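Local coordinates for hypothetical protein SMU.776 (Streptococcus mutans, PDB 2B78) that is of unknown function but probably is an S-adenosylmethionine-dependent methyltransferase, and may act on RNA, at residues V110-Y115 against V119-Y124; Q130-I135 against A149-R154. All coordinates share one frame; numbering follows the deposited sequence.

Overall arrangement
Both interactions involve the five-stranded mixed sheet that follows the PUA-like sheet along the chain and precedes the seven-stranded Rossmann-like sheet. Interaction 1 is core: two adjacent antiparallel strands of a hairpin share backbone hydrogen bonds, with an apolar face on one side and a bound water on the other. Interaction 2 is smaller and only partly buried, a single salt bridge from the start of helix 132-142 to strand 149-153. Strand 119-123 lies beside strand 149-153, so the two contacts meet: Phe121 O and Lys152 N probably share a backbone hydrogen bond, and the Trp123 indole reaches Glu151. Interaction 1 is held by main-chain pairing within the sheet, interaction 2 by one charged side-chain bridge from the sheet to a helix.

Interaction 1 of 2, residues V110-Y115 against V119-Y124; sequences VTIDCY and VLFSWY
A beta hairpin sets Val110-Tyr115 antiparallel to Val119-Trp123, their axes 162° apart. Its hydrogen-bonded pairs are Thr111 with Ser122 and Asp113 with Leu120. The second is the shorter, Leu120 N lying 2.7 Å from Asp113 O, whereas Thr111 N is 3.3 Å from Ser122 O.

Residues alternate between two chemically different faces. On the apolar one, beta-branched and aromatic side chains suit extended backbone: Ile112 and Phe121 run side by side, CD1 of Ile112 3.6 Å from CE1 of Phe121. Val110 brings CG2 to the indole edge, 3.8 Å from Trp123 CZ3, while Phe121 CB lies over a face of the same indole toward its rim.

The reverse face is mixed: Thr111, Asp113 and Ser122 gather round a water, while Leu120 turns CD2 toward CE2 of Tyr115. The water accepts hydrogen bonds from Thr111 OG1 and Ser122 OG and donates to Asp113 OD2, at 2.7 Å, and to the Leu120 carbonyl O, at 2.9 Å. Thr111 OG1 sits between its backbone N and carbonyl carbon (chi1 68°), which directs it at this water but crowds Ser122 CB at 3.1 Å. CG2 of Thr111 meets CE1 of Tyr124, the two side chains crossing at about a right angle just past the strand end. Asp113 OD1 forms a salt bridge with Arg98.

Strand 96-101 pairs with the outer side of 110-115, and strand 148-153 flanks 119-123. Helix 132-142 packs on the apolar face, its Phe139 ring edge-to-face with Phe121.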
loop_
_atom_site.group_PDB
_atom_site.type_symbol
_atom_site.label_atom_id
_atom_site.label_comp_id
_atom_site.label_asym_id
_atom_site.label_seq_id
_atom_site.Cartn_x
_atom_site.Cartn_y
_atom_site.Cartn_z
ATOM N N VAL A 110 -6.276 9.517 -6.953
ATOM C CA VAL A 110 -7.047 8.348 -7.364
ATOM C C VAL A 110 -6.228 7.083 -7.557
ATOM O O VAL A 110 -5.151 7.121 -8.156
ATOM C CB VAL A 110 -7.769 8.621 -8.707
ATOM C CG1 VAL A 110 -8.559 7.390 -9.136
ATOM C CG2 VAL A 110 -8.678 9.839 -8.584
ATOM N N THR A 111 -6.732 5.963 -7.037
ATOM C CA THR A 111 -6.091 4.669 -7.242
ATOM C C THR A 111 -7.219 3.746 -7.687
ATOM O O THR A 111 -8.387 3.954 -7.333
ATOM C CB THR A 111 -5.407 4.068 -5.960
ATOM O OG1 THR A 111 -6.399 3.708 -4.994
ATOM C CG2 THR A 111 -4.439 5.066 -5.343
ATOM N N ILE A 112 -6.878 2.747 -8.488
ATOM C CA ILE A 112 -7.864 1.793 -8.967
ATOM C C ILE A 112 -7.203 0.427 -8.959
ATOM O O ILE A 112 -6.120 0.236 -9.525
ATOM C CB ILE A 112 -8.313 2.092 -10.407
ATOM C CG1 ILE A 112 -8.808 3.537 -10.519
ATOM C CG2 ILE A 112 -9.407 1.095 -10.818
ATOM C CD1 ILE A 112 -9.129 3.968 -11.934
ATOM N N ASP A 113 -7.846 -0.525 -8.302
ATOM C CA ASP A 113 -7.303 -1.870 -8.242
ATOM C C ASP A 113 -8.250 -2.835 -8.929
ATOM O O ASP A 113 -9.454 -2.591 -9.015
ATOM C CB ASP A 113 -7.120 -2.319 -6.786
ATOM C CG ASP A 113 -6.118 -1.469 -6.029
ATOM O OD1 ASP A 113 -4.979 -1.323 -6.518
ATOM O OD2 ASP A 113 -6.464 -0.960 -4.938
ATOM N N CYS A 114 -7.705 -3.923 -9.448
ATOM C CA CYS A 114 -8.563 -4.912 -10.047
ATOM C C CYS A 114 -8.427 -6.140 -9.164
ATOM O O CYS A 114 -7.318 -6.515 -8.752
ATOM C CB CYS A 114 -8.154 -5.203 -11.491
ATOM S SG CYS A 114 -6.717 -6.244 -11.700
ATOM N N TYR A 115 -9.570 -6.727 -8.832
ATOM C CA TYR A 115 -9.639 -7.917 -8.005
ATOM C C TYR A 115 -10.447 -8.936 -8.784
ATOM O O TYR A 115 -11.662 -9.018 -8.629
ATOM C CB TYR A 115 -10.345 -7.606 -6.684
ATOM C CG TYR A 115 -9.475 -6.956 -5.629
ATOM C CD1 TYR A 115 -8.806 -7.733 -4.675
ATOM C CD2 TYR A 115 -9.332 -5.569 -5.567
ATOM C CE1 TYR A 115 -8.018 -7.137 -3.674
ATOM C CE2 TYR A 115 -8.542 -4.969 -4.577
ATOM C CZ TYR A 115 -7.896 -5.762 -3.635
ATOM O OH TYR A 115 -7.160 -5.166 -2.632
ATOM N N VAL A 119 -13.500 -4.254 -10.039
ATOM C CA VAL A 119 -12.524 -3.200 -9.822
ATOM C C VAL A 119 -12.864 -2.425 -8.565
ATOM O O VAL A 119 -14.021 -2.413 -8.120
ATOM C CB VAL A 119 -12.448 -2.227 -11.016
ATOM C CG1 VAL A 119 -11.915 -2.959 -12.218
ATOM C CG2 VAL A 119 -13.819 -1.638 -11.321
ATOM N N LEU A 120 -11.850 -1.788 -7.990
ATOM C CA LEU A 120 -12.025 -1.006 -6.778
ATOM C C LEU A 120 -11.387 0.373 -6.920
ATOM O O LEU A 120 -10.169 0.496 -7.047
ATOM C CB LEU A 120 -11.412 -1.742 -5.581
ATOM C CG LEU A 120 -11.569 -1.028 -4.232
ATOM C CD1 LEU A 120 -13.048 -0.997 -3.837
ATOM C CD2 LEU A 120 -10.745 -1.742 -3.169
ATOM N N PHE A 121 -12.233 1.400 -6.905
ATOM C CA PHE A 121 -11.815 2.791 -7.007
ATOM C C PHE A 121 -11.611 3.321 -5.598
ATOM O O PHE A 121 -12.378 2.983 -4.688
ATOM C CB PHE A 121 -12.919 3.636 -7.652
ATOM C CG PHE A 121 -13.044 3.474 -9.136
ATOM C CD1 PHE A 121 -12.507 4.422 -9.997
ATOM C CD2 PHE A 121 -13.719 2.384 -9.679
ATOM C CE1 PHE A 121 -12.643 4.287 -11.376
ATOM C CE2 PHE A 121 -13.857 2.246 -11.060
ATOM C CZ PHE A 121 -13.319 3.196 -11.905
ATOM N N SER A 122 -10.596 4.158 -5.419
ATOM C CA SER A 122 -10.343 4.767 -4.124
ATOM C C SER A 122 -10.157 6.259 -4.329
ATOM O O SER A 122 -9.324 6.697 -5.135
ATOM C CB SER A 122 -9.109 4.158 -3.455
ATOM O OG SER A 122 -9.373 2.823 -3.055
ATOM N N TRP A 123 -10.959 7.038 -3.611
ATOM C CA TRP A 123 -10.905 8.496 -3.700
ATOM C C TRP A 123 -10.195 9.063 -2.463
ATOM O O TRP A 123 -10.684 8.919 -1.338
ATOM C CB TRP A 123 -12.327 9.058 -3.789
ATOM C CG TRP A 123 -13.203 8.345 -4.782
ATOM C CD1 TRP A 123 -14.289 7.566 -4.502
ATOM C CD2 TRP A 123 -13.043 8.308 -6.209
ATOM N NE1 TRP A 123 -14.813 7.045 -5.662
ATOM C CE2 TRP A 123 -14.071 7.487 -6.724
ATOM C CE3 TRP A 123 -12.133 8.893 -7.101
ATOM C CZ2 TRP A 123 -14.210 7.227 -8.093
ATOM C CZ3 TRP A 123 -12.272 8.635 -8.461
ATOM C CH2 TRP A 123 -13.305 7.811 -8.943
ATOM N N TYR A 124 -9.063 9.733 -2.681
ATOM C CA TYR A 124 -8.273 10.287 -1.584
ATOM C C TYR A 124 -8.568 11.731 -1.187
ATOM O O TYR A 124 -8.009 12.229 -0.208
ATOM C CB TYR A 124 -6.776 10.141 -1.893
ATOM C CG TYR A 124 -6.303 8.709 -1.897
ATOM C CD1 TYR A 124 -6.766 7.808 -2.852
ATOM C CD2 TYR A 124 -5.399 8.248 -0.938
ATOM C CE1 TYR A 124 -6.343 6.482 -2.857
ATOM C CE2 TYR A 124 -4.968 6.916 -0.934
ATOM C CZ TYR A 124 -5.448 6.043 -1.900
ATOM O OH TYR A 124 -5.034 4.732 -1.916
HETATM O O HOH W 1 -8.074 1.250 -5.222
#

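Interaction 2 of 2, residues Q130-I135 against A149-R154; sequences QIRDEI and AYEKIR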
loop_
_atom_site.group_PDB
_atom_site.type_symbol
_atom_site.label_atom_id
_atom_site.label_comp_id
_atom_site.label_asym_id
_atom_site.label_seq_id
_atom_site.Cartn_x
_atom_site.Cartn_y
_atom_site.Cartn_z
ATOM N N GLN A 130 -15.897 14.645 -6.084
ATOM C CA GLN A 130 -16.973 15.417 -6.697
ATOM C C GLN A 130 -17.032 15.268 -8.219
ATOM O O GLN A 130 -18.106 15.398 -8.817
ATOM C CB GLN A 130 -16.870 16.899 -6.305
ATOM C CG GLN A 130 -15.684 17.645 -6.886
ATOM C CD GLN A 130 -15.675 19.108 -6.481
ATOM O OE1 GLN A 130 -15.562 19.436 -5.296
ATOM N NE2 GLN A 130 -15.803 19.996 -7.463
ATOM N N ILE A 131 -15.901 14.980 -8.858
ATOM C CA ILE A 131 -15.917 14.814 -10.310
ATOM C C ILE A 131 -15.765 13.348 -10.693
ATOM O O ILE A 131 -15.330 13.040 -11.802
ATOM C CB ILE A 131 -14.770 15.586 -11.006
ATOM C CG1 ILE A 131 -13.415 15.049 -10.537
ATOM C CG2 ILE A 131 -14.885 17.075 -10.726
ATOM C CD1 ILE A 131 -12.254 15.509 -11.389
ATOM N N ARG A 132 -16.143 12.442 -9.799
ATOM C CA ARG A 132 -15.967 11.026 -10.079
ATOM C C ARG A 132 -16.824 10.409 -11.176
ATOM O O ARG A 132 -16.460 9.360 -11.709
ATOM C CB ARG A 132 -16.093 10.206 -8.789
ATOM C CG ARG A 132 -17.491 10.037 -8.213
ATOM C CD ARG A 132 -17.363 9.446 -6.809
ATOM N NE ARG A 132 -18.448 8.540 -6.451
ATOM C CZ ARG A 132 -19.681 8.922 -6.138
ATOM N NH1 ARG A 132 -20.005 10.208 -6.134
ATOM N NH2 ARG A 132 -20.591 8.008 -5.825
ATOM N N ASP A 133 -17.946 11.035 -11.532
ATOM C CA ASP A 133 -18.785 10.466 -12.587
ATOM C C ASP A 133 -18.069 10.443 -13.932
ATOM O O ASP A 133 -18.146 9.460 -14.665
ATOM C CB ASP A 133 -20.109 11.230 -12.717
ATOM C CG ASP A 133 -21.070 10.918 -11.585
ATOM O OD1 ASP A 133 -20.741 10.043 -10.757
ATOM O OD2 ASP A 133 -22.154 11.543 -11.522
ATOM N N GLU A 134 -17.377 11.526 -14.266
ATOM C CA GLU A 134 -16.649 11.573 -15.528
ATOM C C GLU A 134 -15.445 10.638 -15.473
ATOM O O GLU A 134 -15.133 9.966 -16.450
ATOM C CB GLU A 134 -16.218 13.002 -15.843
ATOM C CG GLU A 134 -15.647 13.756 -14.666
ATOM C CD GLU A 134 -15.533 15.241 -14.941
ATOM O OE1 GLU A 134 -14.708 15.624 -15.803
ATOM O OE2 GLU A 134 -16.276 16.021 -14.300
ATOM N N ILE A 135 -14.781 10.578 -14.324
ATOM C CA ILE A 135 -13.640 9.686 -14.173
ATOM C C ILE A 135 -14.075 8.240 -14.419
ATOM O O ILE A 135 -13.443 7.511 -15.178
ATOM C CB ILE A 135 -13.035 9.774 -12.745
ATOM C CG1 ILE A 135 -12.396 11.149 -12.537
ATOM C CG2 ILE A 135 -12.004 8.648 -12.538
ATOM C CD1 ILE A 135 -11.749 11.333 -11.171
ATOM N N ALA A 149 -17.977 -2.816 -10.075
ATOM C CA ALA A 149 -17.023 -1.949 -9.397
ATOM C C ALA A 149 -17.515 -1.458 -8.044
ATOM O O ALA A 149 -18.722 -1.300 -7.815
ATOM C CB ALA A 149 -16.692 -0.746 -10.282
ATOM N N TYR A 150 -16.551 -1.206 -7.163
ATOM C CA TYR A 150 -16.792 -0.704 -5.821
ATOM C C TYR A 150 -15.878 0.488 -5.613
ATOM O O TYR A 150 -14.937 0.695 -6.382
ATOM C CB TYR A 150 -16.474 -1.780 -4.791
ATOM C CG TYR A 150 -17.498 -2.872 -4.768
ATOM C CD1 TYR A 150 -18.568 -2.832 -3.866
ATOM C CD2 TYR A 150 -17.436 -3.922 -5.679
ATOM C CE1 TYR A 150 -19.553 -3.819 -3.880
ATOM C CE2 TYR A 150 -18.413 -4.909 -5.702
ATOM C CZ TYR A 150 -19.467 -4.850 -4.801
ATOM O OH TYR A 150 -20.441 -5.823 -4.835
ATOM N N GLU A 151 -16.152 1.270 -4.577
ATOM C CA GLU A 151 -15.338 2.439 -4.289
ATOM C C GLU A 151 -15.099 2.627 -2.795
ATOM O O GLU A 151 -15.953 2.288 -1.979
ATOM C CB GLU A 151 -16.010 3.697 -4.852
ATOM C CG GLU A 151 -17.288 4.110 -4.113
ATOM C CD GLU A 151 -17.979 5.299 -4.754
ATOM O OE1 GLU A 151 -17.290 6.113 -5.401
ATOM O OE2 GLU A 151 -19.215 5.431 -4.602
ATOM N N LYS A 152 -13.929 3.163 -2.451
ATOM C CA LYS A 152 -13.581 3.454 -1.060
ATOM C C LYS A 152 -13.406 4.965 -0.941
ATOM O O LYS A 152 -12.801 5.585 -1.813
ATOM C CB LYS A 152 -12.251 2.791 -0.658
ATOM C CG LYS A 152 -12.199 1.274 -0.766
ATOM C CD LYS A 152 -13.249 0.610 0.106
ATOM C CE LYS A 152 -13.084 -0.901 0.100
ATOM N NZ LYS A 152 -14.170 -1.587 0.854
ATOM N N ILE A 153 -13.950 5.553 0.123
ATOM C CA ILE A 153 -13.802 6.981 0.385
ATOM C C ILE A 153 -12.652 7.075 1.386
ATOM O O ILE A 153 -12.775 6.615 2.524
ATOM C CB ILE A 153 -15.073 7.580 1.017
ATOM C CG1 ILE A 153 -16.250 7.423 0.062
ATOM C CG2 ILE A 153 -14.861 9.045 1.344
ATOM C CD1 ILE A 153 -15.953 7.861 -1.343
ATOM N N ARG A 154 -11.543 7.670 0.960
ATOM C CA ARG A 154 -10.354 7.782 1.804
ATOM C C ARG A 154 -10.075 9.192 2.314
ATOM O O ARG A 154 -8.920 9.608 2.391
ATOM C CB ARG A 154 -9.138 7.285 1.025
ATOM C CG ARG A 154 -9.339 5.923 0.397
ATOM C CD ARG A 154 -8.870 4.837 1.323
ATOM N NE ARG A 154 -7.472 5.059 1.676
ATOM C CZ ARG A 154 -6.659 4.116 2.137
ATOM N NH1 ARG A 154 -7.109 2.878 2.300
ATOM N NH2 ARG A 154 -5.400 4.412 2.434
#
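Arg132 and Glu151 carry this contact through a two-pronged salt bridge. The guanidinium approaches side-on: NE lies 2.9 Å from Glu151 OE1, and NH2 makes the longer bond, 3.2 Å to OE2. Each carboxylate oxygen uses its syn lone pair, and having two points of attachment limits the rotation of both flat groups. The match is not perfectly flat, since the two planes stand 29° apart and OE1 lies 24° out of the guanidinium plane, and both N-H bonds are noticeably bent.

Here the packing is close, with Arg132 CD also 3.6 Å from OE1. Around it the contact is loose. The CA atoms of Arg132 and Glu151 are 10.4 Å apart, a gap that only long side chains can span, which suits arginine and glutamate to these places. Arg132 is partly exposed. Glu151, by contrast, is buried; extended beyond CG, it carries its charge outward to the arginine. OE1 is gripped by two donors, Arg132 NE and Trp123 NE1, which together with NH2 on OE2 probably favour the ionised carboxylate.

Helices 126-130 and 132-142 form the crossover of a beta-alpha-beta unit joining the parallel strands 118-123 and 148-153. The bridge ties the first turn of its second helix to the second strand, while Ile135 packs against Phe74 and Phe78 of helix 71-83.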